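Side-chain contacts in intron-associated endonuclease 1 (Enterobacteria phage T4, PDB 1MK0), which probably cleaves DNA as a GIY-YIG homing endonuclease associated with a phage intron, the chain here being its catalytic domain: residues V18-D23 and I64-D69; R30-L35 and N54-S59. The protein carries 1 engineered substitution. All coordinates share one frame; numbering follows the deposited sequence.

Interaction 1: V18-D23 and I64-D69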
ATOM      1  N   VAL A  18      -0.163   2.702   2.234  1.00  7.97           N
ATOM      2  CA  VAL A  18      -0.576   3.487   1.075  1.00  7.87           C
ATOM      3  C   VAL A  18       0.373   3.206  -0.083  1.00  8.34           C
ATOM      4  O   VAL A  18       1.585   3.195   0.088  1.00  8.70           O
ATOM      5  CB  VAL A  18      -0.550   5.001   1.385  1.00  6.79           C
ATOM      6  CG1 VAL A  18      -0.805   5.798   0.105  1.00  8.10           C
ATOM      7  CG2 VAL A  18      -1.603   5.338   2.436  1.00  8.86           C
ATOM      8  N   GLY A  19      -0.182   2.971  -1.267  1.00  7.07           N
ATOM      9  CA  GLY A  19       0.664   2.701  -2.416  1.00  8.18           C
ATOM     10  C   GLY A  19       0.058   3.208  -3.709  1.00  7.84           C
ATOM     11  O   GLY A  19      -1.015   3.799  -3.706  1.00 10.13           O
ATOM     12  N   SER A  20       0.759   2.985  -4.817  1.00  7.76           N
ATOM     13  CA  SER A  20       0.277   3.413  -6.126  1.00  9.13           C
ATOM     14  C   SER A  20       0.368   2.231  -7.082  1.00  8.25           C
ATOM     15  O   SER A  20       1.228   1.367  -6.926  1.00  9.32           O
ATOM     16  CB  SER A  20       1.116   4.581  -6.648  1.00  9.94           C
ATOM     17  OG  SER A  20       2.483   4.222  -6.774  1.00 10.83           O
ATOM     18  N   ALA A  21      -0.514   2.181  -8.071  1.00 10.31           N
ATOM     19  CA  ALA A  21      -0.485   1.061  -9.000  1.00 10.94           C
ATOM     20  C   ALA A  21      -0.907   1.401 -10.415  1.00 11.57           C
ATOM     21  O   ALA A  21      -1.724   2.299 -10.638  1.00 11.59           O
ATOM     22  CB  ALA A  21      -1.366  -0.062  -8.469  1.00 11.86           C
ATOM     23  N   LYS A  22      -0.332   0.668 -11.365  1.00 11.20           N
ATOM     24  CA  LYS A  22      -0.669   0.815 -12.774  1.00 12.20           C
ATOM     25  C   LYS A  22      -2.013   0.094 -12.908  1.00 12.04           C
ATOM     26  O   LYS A  22      -2.869   0.487 -13.701  1.00 12.23           O
ATOM     27  CB  LYS A  22       0.398   0.155 -13.652  1.00 12.06           C
ATOM     28  CG  LYS A  22       0.070   0.141 -15.144  1.00 11.81           C
ATOM     29  CD  LYS A  22      -0.123   1.545 -15.706  1.00 12.82           C
ATOM     30  CE  LYS A  22      -0.499   1.501 -17.183  1.00 17.14           C
ATOM     31  NZ  LYS A  22      -0.793   2.855 -17.732  1.00 17.92           N
ATOM     32  N   ASP A  23      -2.179  -0.971 -12.124  1.00 12.27           N
ATOM     33  CA  ASP A  23      -3.430  -1.726 -12.061  1.00 12.41           C
ATOM     34  C   ASP A  23      -3.621  -2.199 -10.623  1.00 13.14           C
ATOM     35  O   ASP A  23      -2.828  -2.985 -10.106  1.00 12.52           O
ATOM     36  CB  ASP A  23      -3.442  -2.948 -12.974  1.00 15.35           C
ATOM     37  CG  ASP A  23      -4.760  -3.702 -12.886  1.00 16.20           C
ATOM     38  OD1 ASP A  23      -5.794  -3.140 -13.314  1.00 17.48           O
ATOM     39  OD2 ASP A  23      -4.778  -4.835 -12.368  1.00 16.12           O
ATOM     40  N   ILE A  64      -6.359   7.682 -10.624  1.00  9.56           N
ATOM     41  CA  ILE A  64      -5.716   8.725 -11.414  1.00  9.90           C
ATOM     42  C   ILE A  64      -4.697   8.068 -12.334  1.00  9.18           C
ATOM     43  O   ILE A  64      -4.290   6.931 -12.099  1.00  7.88           O
ATOM     44  CB  ILE A  64      -4.985   9.764 -10.518  1.00 10.64           C
ATOM     45  CG1 ILE A  64      -3.940   9.069  -9.639  1.00 12.31           C
ATOM     46  CG2 ILE A  64      -5.994  10.525  -9.674  1.00 13.07           C
ATOM     47  CD1 ILE A  64      -3.190  10.014  -8.721  1.00 10.15           C
ATOM     48  N   PRO A  65      -4.277   8.770 -13.397  1.00  9.00           N
ATOM     49  CA  PRO A  65      -3.295   8.223 -14.342  1.00  9.79           C
ATOM     50  C   PRO A  65      -1.984   7.870 -13.650  1.00  9.37           C
ATOM     51  O   PRO A  65      -1.533   8.583 -12.750  1.00  9.90           O
ATOM     52  CB  PRO A  65      -3.120   9.355 -15.351  1.00 10.72           C
ATOM     53  CG  PRO A  65      -4.469  10.004 -15.355  1.00 11.31           C
ATOM     54  CD  PRO A  65      -4.801  10.059 -13.879  1.00  9.94           C
ATOM     55  N   TYR A  66      -1.377   6.767 -14.075  1.00  9.58           N
ATOM     56  CA  TYR A  66      -0.118   6.328 -13.490  1.00 10.65           C
ATOM     57  C   TYR A  66       1.040   7.068 -14.161  1.00 11.70           C
ATOM     58  O   TYR A  66       1.748   6.523 -15.014  1.00 12.72           O
ATOM     59  CB  TYR A  66       0.027   4.811 -13.646  1.00 10.01           C
ATOM     60  CG  TYR A  66       1.148   4.203 -12.833  1.00 10.13           C
ATOM     61  CD1 TYR A  66       2.339   3.811 -13.440  1.00 11.16           C
ATOM     62  CD2 TYR A  66       1.015   4.006 -11.460  1.00 12.12           C
ATOM     63  CE1 TYR A  66       3.369   3.235 -12.705  1.00 13.18           C
ATOM     64  CE2 TYR A  66       2.041   3.431 -10.710  1.00 11.66           C
ATOM     65  CZ  TYR A  66       3.216   3.048 -11.343  1.00 11.52           C
ATOM     66  OH  TYR A  66       4.240   2.471 -10.623  1.00 11.82           O
ATOM     67  N   GLU A  67       1.196   8.329 -13.775  1.00 10.63           N
ATOM     68  CA  GLU A  67       2.243   9.200 -14.290  1.00 12.10           C
ATOM     69  C   GLU A  67       3.061   9.662 -13.087  1.00 13.43           C
ATOM     70  O   GLU A  67       2.509  10.153 -12.104  1.00 12.48           O
ATOM     71  CB  GLU A  67       1.625  10.401 -15.010  1.00 11.70           C
ATOM     72  CG  GLU A  67       0.805  10.046 -16.247  1.00 12.43           C
ATOM     73  CD  GLU A  67       1.639   9.421 -17.356  1.00 11.16           C
ATOM     74  OE1 GLU A  67       2.808   9.829 -17.523  1.00 14.26           O
ATOM     75  OE2 GLU A  67       1.123   8.536 -18.069  1.00 13.98           O
ATOM     76  N   LYS A  68       4.379   9.508 -13.174  1.00 15.08           N
ATOM     77  CA  LYS A  68       5.267   9.853 -12.070  1.00 15.35           C
ATOM     78  C   LYS A  68       4.965  11.120 -11.284  1.00 17.22           C
ATOM     79  O   LYS A  68       4.770  11.063 -10.069  1.00 17.92           O
ATOM     80  CB  LYS A  68       6.721   9.897 -12.543  1.00 15.65           C
ATOM     81  CG  LYS A  68       7.697  10.083 -11.389  1.00 17.91           C
ATOM     82  CD  LYS A  68       9.119   9.707 -11.760  1.00 20.47           C
ATOM     83  CE  LYS A  68      10.026   9.777 -10.538  1.00 21.62           C
ATOM     84  NZ  LYS A  68      11.403   9.278 -10.818  1.00 24.13           N
ATOM     85  N   ASP A  69       4.941  12.264 -11.956  1.00 17.17           N
ATOM     86  CA  ASP A  69       4.678  13.512 -11.256  1.00 20.24           C
ATOM     87  C   ASP A  69       3.420  13.452 -10.395  1.00 19.06           C
ATOM     88  O   ASP A  69       3.477  13.710  -9.189  1.00 20.41           O
ATOM     89  CB  ASP A  69       4.588  14.672 -12.248  1.00 24.95           C
ATOM     90  CG  ASP A  69       5.952  15.142 -12.711  1.00 30.91           C
ATOM     91  OD1 ASP A  69       6.784  15.488 -11.841  1.00 34.02           O
ATOM     92  OD2 ASP A  69       6.198  15.167 -13.934  1.00 34.18           O
TER
HETATM   93  O   HOH W   1       4.536   2.826  -7.998  1.00 19.62           O
HETATM   94  O   HOH W   2      -2.462   4.989 -16.385  1.00 16.88           O
HETATM   95  O   HOH W   3       1.542   4.873 -17.386  1.00 29.97           O
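Lys22 lies over one face of the Tyr66 ring: its CB stands 4.2 Å from the ring centroid, 13° off the ring normal, which identifies a CH-pi contact. Lys22 N covers the same ring toward its rim, and Ala21 O comes obliquely to within 3.3 Å of Tyr66 CD2, so the phenol rests against backbone as well as side chain. With CG anti to the backbone N (chi1 175°), the bend at chi2 (59°) takes the lysine chain aslant across the base of the tyrosine, with Lys22 CD 3.9 Å from Tyr66 CB. No direct hydrogen bond joins the segments; water does this work. Lys22 NZ donates to two waters, one accepting from Tyr66 N at 3.1 Å and the other donating to Tyr66 O at 2.9 Å. A third water spans the phenol's far end, 2.8 Å from Ser20 OG and 2.7 Å from Tyr66 OH.

Further out, Phe96 stacks on the Tyr66 ring and Gly97 N bonds to its hydroxyl, while Tyr66 itself centres an inverse gamma turn just ahead of helix 68-81. A citrate, probably from the crystallisation liquor, bonds to Ser20 N. Gly19 and Ala21 pair through their backbones with Tyr6 and Gly4, placing the contact at the end of strand 16-21, which with strand 4-10 carries the family's two signatures, Gly4-Ile5-Tyr6 and, here, a Tyr-Val-Gly sequence ending at Gly19.

Interaction 2: R30-L35 and N54-S59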
ATOM      1  N   ARG A  30       0.030  -9.030  -6.119  1.00 11.44           N
ATOM      2  CA  ARG A  30       1.480  -9.110  -5.976  1.00 10.49           C
ATOM      3  C   ARG A  30       1.921  -8.902  -4.532  1.00 11.06           C
ATOM      4  O   ARG A  30       2.857  -9.547  -4.065  1.00 10.81           O
ATOM      5  CB  ARG A  30       2.171  -8.089  -6.882  1.00 10.71           C
ATOM      6  CG  ARG A  30       3.686  -8.068  -6.727  1.00 12.87           C
ATOM      7  CD  ARG A  30       4.368  -7.664  -8.021  1.00 13.35           C
ATOM      8  NE  ARG A  30       4.037  -6.308  -8.441  1.00 14.53           N
ATOM      9  CZ  ARG A  30       4.745  -5.228  -8.125  1.00 17.00           C
ATOM     10  NH1 ARG A  30       5.836  -5.339  -7.379  1.00 17.10           N
ATOM     11  NH2 ARG A  30       4.371  -4.036  -8.572  1.00 18.16           N
ATOM     12  N   HIS A  31       1.247  -7.998  -3.828  1.00 10.43           N
ATOM     13  CA  HIS A  31       1.581  -7.734  -2.432  1.00  9.12           C
ATOM     14  C   HIS A  31       1.462  -8.990  -1.587  1.00 10.09           C
ATOM     15  O   HIS A  31       2.346  -9.301  -0.796  1.00  9.57           O
ATOM     16  CB  HIS A  31       0.647  -6.680  -1.842  1.00 10.88           C
ATOM     17  CG  HIS A  31       1.087  -5.274  -2.091  1.00  9.99           C
ATOM     18  ND1 HIS A  31       2.275  -4.772  -1.608  1.00 10.44           N
ATOM     19  CD2 HIS A  31       0.486  -4.255  -2.749  1.00  8.95           C
ATOM     20  CE1 HIS A  31       2.386  -3.501  -1.953  1.00 10.49           C
ATOM     21  NE2 HIS A  31       1.313  -3.164  -2.646  1.00  9.07           N
ATOM     22  N   PHE A  32       0.357  -9.706  -1.745  1.00 10.40           N
ATOM     23  CA  PHE A  32       0.151 -10.903  -0.954  1.00 10.95           C
ATOM     24  C   PHE A  32       1.028 -12.070  -1.381  1.00 10.58           C
ATOM     25  O   PHE A  32       1.401 -12.893  -0.550  1.00 11.65           O
ATOM     26  CB  PHE A  32      -1.337 -11.254  -0.940  1.00 11.98           C
ATOM     27  CG  PHE A  32      -2.181 -10.194  -0.286  1.00 13.65           C
ATOM     28  CD1 PHE A  32      -1.975  -9.854   1.047  1.00 14.69           C
ATOM     29  CD2 PHE A  32      -3.137  -9.496  -1.014  1.00 16.63           C
ATOM     30  CE1 PHE A  32      -2.709  -8.829   1.648  1.00 14.68           C
ATOM     31  CE2 PHE A  32      -3.876  -8.468  -0.425  1.00 18.26           C
ATOM     32  CZ  PHE A  32      -3.660  -8.134   0.907  1.00 17.38           C
ATOM     33  N   LYS A  33       1.376 -12.142  -2.663  1.00 10.25           N
ATOM     34  CA  LYS A  33       2.270 -13.202  -3.116  1.00 10.68           C
ATOM     35  C   LYS A  33       3.626 -12.944  -2.470  1.00 11.01           C
ATOM     36  O   LYS A  33       4.311 -13.868  -2.030  1.00 11.94           O
ATOM     37  CB  LYS A  33       2.420 -13.184  -4.637  1.00 12.71           C
ATOM     38  CG  LYS A  33       1.238 -13.762  -5.392  1.00 17.85           C
ATOM     39  CD  LYS A  33       1.565 -13.905  -6.867  1.00 21.81           C
ATOM     40  CE  LYS A  33       0.415 -14.544  -7.633  1.00 25.89           C
ATOM     41  NZ  LYS A  33       0.744 -14.712  -9.075  1.00 28.56           N
ATOM     42  N   ASP A  34       4.007 -11.673  -2.414  1.00 10.36           N
ATOM     43  CA  ASP A  34       5.277 -11.283  -1.817  1.00  9.51           C
ATOM     44  C   ASP A  34       5.312 -11.557  -0.321  1.00 11.05           C
ATOM     45  O   ASP A  34       6.313 -12.050   0.204  1.00 12.34           O
ATOM     46  CB  ASP A  34       5.549  -9.796  -2.069  1.00 10.82           C
ATOM     47  CG  ASP A  34       6.016  -9.520  -3.485  1.00 11.76           C
ATOM     48  OD1 ASP A  34       6.090 -10.474  -4.292  1.00 11.06           O
ATOM     49  OD2 ASP A  34       6.317  -8.346  -3.791  1.00 11.74           O
ATOM     50  N   LEU A  35       4.223 -11.229   0.367  1.00  9.63           N
ATOM     51  CA  LEU A  35       4.147 -11.445   1.807  1.00  9.31           C
ATOM     52  C   LEU A  35       4.258 -12.931   2.133  1.00 12.01           C
ATOM     53  O   LEU A  35       4.888 -13.315   3.119  1.00 12.35           O
ATOM     54  CB  LEU A  35       2.840 -10.861   2.356  1.00  8.03           C
ATOM     55  CG  LEU A  35       2.822  -9.325   2.375  1.00  7.38           C
ATOM     56  CD1 LEU A  35       1.406  -8.815   2.565  1.00  6.32           C
ATOM     57  CD2 LEU A  35       3.732  -8.819   3.486  1.00  8.06           C
ATOM     58  N   ASN A  54      -3.474 -12.879   5.810  1.00 10.42           N
ATOM     59  CA  ASN A  54      -4.254 -11.841   5.142  1.00 10.78           C
ATOM     60  C   ASN A  54      -5.545 -11.408   5.826  1.00 10.04           C
ATOM     61  O   ASN A  54      -6.631 -11.890   5.494  1.00 11.21           O
ATOM     62  CB  ASN A  54      -4.559 -12.256   3.703  1.00 10.89           C
ATOM     63  CG  ASN A  54      -5.147 -11.121   2.879  1.00 11.67           C
ATOM     64  OD1 ASN A  54      -5.388 -11.272   1.680  1.00 17.47           O
ATOM     65  ND2 ASN A  54      -5.381  -9.981   3.518  1.00  9.04           N
ATOM     66  N   VAL A  55      -5.415 -10.487   6.775  1.00 11.10           N
ATOM     67  CA  VAL A  55      -6.559  -9.936   7.491  1.00 11.20           C
ATOM     68  C   VAL A  55      -6.754  -8.510   6.978  1.00 11.54           C
ATOM     69  O   VAL A  55      -7.313  -7.662   7.668  1.00 12.41           O
ATOM     70  CB  VAL A  55      -6.302  -9.888   9.019  1.00 11.59           C
ATOM     71  CG1 VAL A  55      -6.258 -11.300   9.577  1.00 11.37           C
ATOM     72  CG2 VAL A  55      -4.991  -9.165   9.314  1.00 12.43           C
ATOM     73  N   PHE A  56      -6.295  -8.262   5.754  1.00 10.72           N
ATOM     74  CA  PHE A  56      -6.380  -6.931   5.164  1.00 10.85           C
ATOM     75  C   PHE A  56      -7.512  -6.706   4.173  1.00 10.98           C
ATOM     76  O   PHE A  56      -8.059  -7.647   3.597  1.00 12.00           O
ATOM     77  CB  PHE A  56      -5.056  -6.584   4.472  1.00 10.57           C
ATOM     78  CG  PHE A  56      -3.859  -6.697   5.367  1.00 10.56           C
ATOM     79  CD1 PHE A  56      -3.255  -7.930   5.590  1.00 10.43           C
ATOM     80  CD2 PHE A  56      -3.356  -5.578   6.022  1.00 11.38           C
ATOM     81  CE1 PHE A  56      -2.169  -8.048   6.456  1.00 10.98           C
ATOM     82  CE2 PHE A  56      -2.270  -5.687   6.889  1.00 11.59           C
ATOM     83  CZ  PHE A  56      -1.677  -6.924   7.106  1.00 10.90           C
ATOM     84  N   GLU A  57      -7.839  -5.428   3.989  1.00 11.67           N
ATOM     85  CA  GLU A  57      -8.863  -4.978   3.056  1.00 13.25           C
ATOM     86  C   GLU A  57      -8.218  -3.942   2.145  1.00 12.75           C
ATOM     87  O   GLU A  57      -7.638  -2.967   2.622  1.00 13.47           O
ATOM     88  CB  GLU A  57     -10.028  -4.318   3.791  1.00 16.09           C
ATOM     89  CG  GLU A  57     -11.105  -5.262   4.272  1.00 23.68           C
ATOM     90  CD  GLU A  57     -12.313  -4.517   4.812  1.00 26.49           C
ATOM     91  OE1 GLU A  57     -12.873  -3.678   4.073  1.00 30.29           O
ATOM     92  OE2 GLU A  57     -12.704  -4.768   5.971  1.00 30.12           O
ATOM     93  N   CYS A  58      -8.319  -4.159   0.839  1.00 13.22           N
ATOM     94  CA  CYS A  58      -7.748  -3.236  -0.133  1.00 12.86           C
ATOM     95  C   CYS A  58      -8.836  -2.345  -0.716  1.00 12.82           C
ATOM     96  O   CYS A  58      -9.903  -2.826  -1.095  1.00 14.45           O
ATOM     97  CB  CYS A  58      -7.074  -4.011  -1.269  1.00 12.23           C
ATOM     98  SG  CYS A  58      -5.706  -5.081  -0.764  1.00 15.12           S
ATOM     99  N   SER A  59      -8.571  -1.045  -0.781  1.00 12.29           N
ATOM    100  CA  SER A  59      -9.535  -0.110  -1.349  1.00 12.14           C
ATOM    101  C   SER A  59      -8.813   0.991  -2.113  1.00 12.35           C
ATOM    102  O   SER A  59      -7.646   1.280  -1.855  1.00 10.63           O
ATOM    103  CB  SER A  59     -10.419   0.497  -0.253  1.00 13.83           C
ATOM    104  OG  SER A  59      -9.659   1.177   0.723  1.00 16.80           O
TER
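Phe32 reaches from helix 24-37 across to Asn54, Phe56 and Cys58, and Phe32 alone contributes half of the 182 Å² buried between the segments. From CB, which points toward the strand, a chi1 of -63° sets CG anti to the carbonyl carbon and carries the ring away from the helix. One face then receives the Asn54 side-chain amide, whose plane is 24° from that of the ring, a stacked arrangement. Along the CD1 side the separation closes: Asn54 CG is 3.9 Å from Phe32 CD1 and 3.6 Å from Phe32 CE1.

At CE1 the edge of the ring also meets Phe56, whose CD1 lies 4.1 Å away near the plane of the Phe32 ring. Phe56 and Cys58 direct CB toward the helix and Glu57 between them directs its own away, the alternation expected of a strand; Asn54, in the loop before them, also points its CB toward the helix. This is helix-on-sheet packing in an alpha/beta domain: Glu57 pairs through its backbone with Lys9 of strand 4-10, so the contact joins helix 24-37 to an outermost strand of the sheet.

The tip, Phe32 CZ, sits 4.1 Å from Phe56 CB and 4.0 Å from Cys58 SG. On the returning side CE2 approaches the same sulfur at 3.9 Å; because SG is 5.1 Å from the ring centroid and 78° off the normal, this is an edge-on sulfur-aromatic contact. Beyond it, Leu45 and Ser48 of helix 43-52 touch Phe56, and Leu45 with Phe49 touches Leu35.

The centres of the two contacts are about 17 Å apart and their nearest atoms about 6 Å, so they do not touch. Along the chain they are nested: 18-23 comes first, then 30-35 and 54-59, and 64-69 closes the outer loop. Strand 16-21 runs on into helix 24-37, and strand 56-63 into helix 68-81, so each contact draws on both of these strand-helix units. The sheet order 16-21, 4-10, 56-63 puts interaction 1 at one outermost strand and interaction 2 at the other, with strand 4-10 between them. Together they join elements distant in sequence, at opposite margins of the antiparallel sheet of a single GIY-YIG catalytic domain.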